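Side-chain contacts in PH1570-like domain-containing protein (Pyrococcus horikoshii, PDB 2HQ4), which is of unknown function but folds as a single chain in which helices pack on a long antiparallel beta sheet: residues E102-I107 with L111-E116; Y133-L136 with L142-F145. All coordinates share one frame; numbering follows the deposited sequence.

Interaction 1. Residues E102-I107 with L111-E116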
# COMPACT_ATOMS: atom_id res chain seq x y z
N GLU A 102 9.37 -11.39 13.24
CA GLU A 102 10.10 -12.29 12.35
C GLU A 102 9.60 -12.26 10.88
O GLU A 102 10.41 -12.42 9.96
CB GLU A 102 10.09 -13.75 12.87
CG GLU A 102 11.02 -13.99 14.07
CD GLU A 102 10.70 -15.28 14.83
OE1 GLU A 102 9.99 -16.16 14.27
OE2 GLU A 102 11.16 -15.41 16.00
N GLU A 103 8.30 -12.07 10.66
CA GLU A 103 7.80 -11.85 9.29
C GLU A 103 8.45 -10.58 8.70
O GLU A 103 8.84 -10.58 7.52
CB GLU A 103 6.28 -11.71 9.23
CG GLU A 103 5.50 -13.02 9.41
CD GLU A 103 5.88 -14.06 8.36
OE1 GLU A 103 5.95 -13.71 7.15
OE2 GLU A 103 6.13 -15.21 8.76
N ILE A 104 8.55 -9.53 9.52
CA ILE A 104 9.20 -8.28 9.08
C ILE A 104 10.63 -8.58 8.60
O ILE A 104 10.99 -8.22 7.50
CB ILE A 104 9.15 -7.14 10.15
CG1 ILE A 104 7.71 -6.60 10.35
CG2 ILE A 104 10.07 -5.98 9.76
CD1 ILE A 104 7.02 -6.12 9.03
N LYS A 105 11.42 -9.28 9.42
CA LYS A 105 12.79 -9.70 9.01
C LYS A 105 12.88 -10.48 7.71
O LYS A 105 13.78 -10.25 6.90
CB LYS A 105 13.45 -10.50 10.13
CG LYS A 105 13.65 -9.63 11.35
CD LYS A 105 13.90 -10.45 12.57
CE LYS A 105 14.17 -9.53 13.77
NZ LYS A 105 14.30 -10.35 14.99
N LYS A 106 11.95 -11.39 7.47
CA LYS A 106 11.90 -12.10 6.21
C LYS A 106 11.62 -11.19 5.01
O LYS A 106 12.09 -11.45 3.90
CB LYS A 106 10.85 -13.19 6.25
CG LYS A 106 11.12 -14.33 7.23
CD LYS A 106 10.37 -15.59 6.80
CE LYS A 106 8.88 -15.47 7.07
NZ LYS A 106 8.45 -16.12 8.36
N ILE A 107 10.79 -10.17 5.21
CA ILE A 107 10.39 -9.23 4.14
C ILE A 107 11.53 -8.31 3.72
O ILE A 107 11.64 -7.89 2.54
CB ILE A 107 9.11 -8.47 4.56
CG1 ILE A 107 7.92 -9.45 4.51
CG2 ILE A 107 8.82 -7.24 3.65
CD1 ILE A 107 6.61 -9.00 5.23
N LEU A 111 13.67 0.18 6.31
CA LEU A 111 13.72 0.87 7.58
C LEU A 111 13.19 -0.01 8.72
O LEU A 111 12.62 -1.08 8.48
CB LEU A 111 12.96 2.20 7.54
CG LEU A 111 11.55 2.34 6.96
CD1 LEU A 111 10.59 1.44 7.66
CD2 LEU A 111 11.05 3.78 7.07
N GLU A 112 13.39 0.48 9.94
CA GLU A 112 12.90 -0.18 11.14
C GLU A 112 11.37 -0.14 11.22
O GLU A 112 10.75 0.90 11.05
CB GLU A 112 13.52 0.45 12.38
CG GLU A 112 13.48 -0.48 13.58
CD GLU A 112 14.06 0.15 14.84
OE1 GLU A 112 15.22 0.63 14.80
OE2 GLU A 112 13.36 0.14 15.89
N ILE A 113 10.80 -1.31 11.41
CA ILE A 113 9.39 -1.48 11.70
C ILE A 113 9.32 -2.14 13.07
O ILE A 113 9.85 -3.23 13.28
CB ILE A 113 8.73 -2.43 10.69
CG1 ILE A 113 9.07 -2.04 9.24
CG2 ILE A 113 7.23 -2.52 10.93
CD1 ILE A 113 8.42 -0.74 8.76
N LYS A 114 8.67 -1.50 14.02
CA LYS A 114 8.45 -2.19 15.27
C LYS A 114 6.98 -2.52 15.40
O LYS A 114 6.14 -1.65 15.61
CB LYS A 114 8.96 -1.38 16.46
CG LYS A 114 10.48 -1.35 16.58
CD LYS A 114 10.87 -0.76 17.93
CE LYS A 114 12.13 -1.40 18.48
NZ LYS A 114 12.04 -1.55 19.97
N ILE A 115 6.69 -3.80 15.26
CA ILE A 115 5.32 -4.29 15.33
C ILE A 115 4.61 -3.87 16.62
O ILE A 115 3.42 -3.61 16.60
CB ILE A 115 5.29 -5.83 15.11
CG1 ILE A 115 5.69 -6.15 13.67
CG2 ILE A 115 3.89 -6.45 15.44
CD1 ILE A 115 4.75 -5.58 12.57
N GLU A 116 5.34 -3.78 17.74
CA GLU A 116 4.71 -3.47 19.04
C GLU A 116 4.10 -2.05 19.12
O GLU A 116 3.29 -1.75 19.99
CB GLU A 116 5.68 -3.77 20.21
CG GLU A 116 6.67 -2.68 20.51
CD GLU A 116 7.85 -2.66 19.57
OE1 GLU A 116 8.09 -3.66 18.85
OE2 GLU A 116 8.53 -1.61 19.56
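Ile113 and Ile115, the two loop residues that meet Ile104 of the helix, are also held through their main chain, since the Ile113 carbonyl O and the Ile115 amide N are both hydrogen-bonded to the side-chain amide of Gln101, one helical turn before Ile104. No polar bond joins 102-107 directly to 111-116; between them the contact is purely aliphatic, with Ile104 as the shared centre. Its CG2 stands anti to the backbone N while CG1 is anti to the carbonyl carbon (chi1 -69°), which lays CG2 against Ile113 and lets the CG1 branch touch both loop isoleucines. Ile104 CG2 rests against Ile113 CB at 3.9 Å, the two side chains crossing at about a right angle. Ile104 CG1 meets the end of Ile115, whose CD1 is 3.8 Å away, and Ile104 CD1 reaches Ile113 CG2 at 4.1 Å. The outer end of Ile113 leads away from the helix, toward Phe134, Leu142 and Ile144 of the sheet; Ile104 and Ile115 share Leu136, and Ile104 also reaches Leu142. Charges stay outside this apolar patch: Lys114 NZ pairs with Glu116 OE2 at 3.5 Å along the loop. The inward-facing isoleucines of helix 94-107 and of the chain leading to strand 119-123 thus pack on the sheet face bearing Leu136 and Leu142, a helix-on-sheet layer of the alpha+beta kind.

Interaction 2. Residues Y133-L136 with L142-F145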
# COMPACT_ATOMS: atom_id res chain seq x y z
N TYR A 133 3.12 4.65 10.04
CA TYR A 133 3.83 4.75 8.75
C TYR A 133 3.95 3.43 7.99
O TYR A 133 4.67 3.35 7.01
CB TYR A 133 5.25 5.33 8.92
CG TYR A 133 6.17 4.44 9.73
CD1 TYR A 133 7.15 3.67 9.10
CD2 TYR A 133 6.07 4.40 11.14
CE1 TYR A 133 8.01 2.86 9.83
CE2 TYR A 133 6.92 3.55 11.90
CZ TYR A 133 7.89 2.80 11.24
OH TYR A 133 8.74 1.98 11.95
N PHE A 134 3.25 2.40 8.46
CA PHE A 134 3.32 1.09 7.83
C PHE A 134 2.09 0.24 8.07
O PHE A 134 1.32 0.46 9.02
CB PHE A 134 4.55 0.31 8.33
CG PHE A 134 4.47 -0.07 9.78
CD1 PHE A 134 3.92 -1.30 10.18
CD2 PHE A 134 4.92 0.81 10.75
CE1 PHE A 134 3.86 -1.65 11.53
CE2 PHE A 134 4.85 0.46 12.13
CZ PHE A 134 4.33 -0.75 12.51
N ILE A 135 1.91 -0.75 7.19
CA ILE A 135 0.95 -1.82 7.36
C ILE A 135 1.59 -3.16 6.98
O ILE A 135 2.26 -3.28 5.93
CB ILE A 135 -0.29 -1.64 6.47
CG1 ILE A 135 -1.14 -0.46 6.96
CG2 ILE A 135 -1.18 -2.97 6.39
CD1 ILE A 135 -2.16 -0.08 5.89
N LEU A 136 1.42 -4.15 7.85
CA LEU A 136 1.83 -5.51 7.50
C LEU A 136 0.53 -6.27 7.35
O LEU A 136 -0.24 -6.35 8.31
CB LEU A 136 2.66 -6.15 8.63
CG LEU A 136 2.97 -7.67 8.43
CD1 LEU A 136 3.82 -7.88 7.19
CD2 LEU A 136 3.69 -8.25 9.65
N LEU A 142 4.21 -5.65 3.08
CA LEU A 142 4.48 -4.57 4.00
C LEU A 142 4.47 -3.26 3.21
O LEU A 142 5.30 -3.06 2.26
CB LEU A 142 5.84 -4.81 4.67
CG LEU A 142 6.30 -3.63 5.54
CD1 LEU A 142 5.53 -3.60 6.92
CD2 LEU A 142 7.76 -3.76 5.73
N PHE A 143 3.54 -2.38 3.57
CA PHE A 143 3.43 -1.06 2.95
C PHE A 143 4.09 -0.04 3.87
O PHE A 143 3.97 -0.16 5.11
CB PHE A 143 1.97 -0.68 2.83
CG PHE A 143 1.17 -1.61 1.96
CD1 PHE A 143 0.95 -1.28 0.59
CD2 PHE A 143 0.60 -2.78 2.50
CE1 PHE A 143 0.18 -2.15 -0.24
CE2 PHE A 143 -0.14 -3.65 1.70
CZ PHE A 143 -0.36 -3.32 0.31
N ILE A 144 4.81 0.92 3.31
CA ILE A 144 5.35 2.01 4.13
C ILE A 144 4.84 3.26 3.44
O ILE A 144 4.73 3.27 2.20
CB ILE A 144 6.91 1.98 4.35
CG1 ILE A 144 7.70 2.10 3.04
CG2 ILE A 144 7.35 0.66 5.16
CD1 ILE A 144 9.26 2.30 3.29
N PHE A 145 4.48 4.28 4.21
CA PHE A 145 3.85 5.45 3.64
C PHE A 145 4.20 6.72 4.43
O PHE A 145 4.72 6.63 5.56
CB PHE A 145 2.31 5.21 3.50
CG PHE A 145 1.67 4.47 4.70
CD1 PHE A 145 1.25 5.18 5.83
CD2 PHE A 145 1.49 3.08 4.65
CE1 PHE A 145 0.66 4.50 6.92
CE2 PHE A 145 0.92 2.39 5.69
CZ PHE A 145 0.50 3.10 6.86
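The phenyl ring of Phe145 lies flat under the Tyr133-Phe134 peptide, with Tyr133 C over the ring centre, 3.5 Å above its plane, and Phe145 CZ 3.3 Å from Phe134 N. With CG set between its own backbone N and carbonyl carbon (chi1 40°), the ring swings across to the partner strand, where Phe145 CE2 meets Ile135 CG1 at 3.7 Å, the side chains crossing obliquely. With an alanine in place of Phe145, the peptide face and Ile135 would probably lose this cover and a gap would open beside Ile150 and Ile154 of helix 150-155. The strands form an antiparallel beta hairpin in mid-sheet: Ile135 and Phe143, the hydrogen-bonded pair, turn to helix 150-155, while the non-hydrogen-bonded pairs Phe134-Ile144 and Leu136-Leu142 occupy the other face. Phe143 N bonds to Ile135 O at 2.8 Å, Ile135 N returns a bond to Phe143 O, and Phe145 N bonds to Tyr133 O. On the opposite face from Phe143, Leu142 CD1 sits 4.2 Å from Leu136 CB and also nears Phe134 CB. Beyond it, the Phe134 ring turns an edge to the Tyr133 ring, placing Phe134 CD2 3.5 Å above the centre of that ring.

Both interactions are buried, but interaction 2 lies nearer the middle of the chain, about 7 Å from its centre, against about 16 Å for interaction 1 (centre to centre). They join different elements: 133-136 and 142-145 are neighbouring strands tied by backbone hydrogen bonds and aromatic rings, whereas helix segment 102-107 and loop 111-116 meet through isoleucines alone. The two meet on the sheet face bearing Phe134 and Leu136, where Ile113 CG2 packs 3.5 Å from Phe134 CE1 and Ile107 CD1 lies 3.6 Å from Leu136 CD1. A probable hydrogen bond from Tyr133 OH to Glu112 O, 2.5 Å long, adds a polar tie between loop and hairpin.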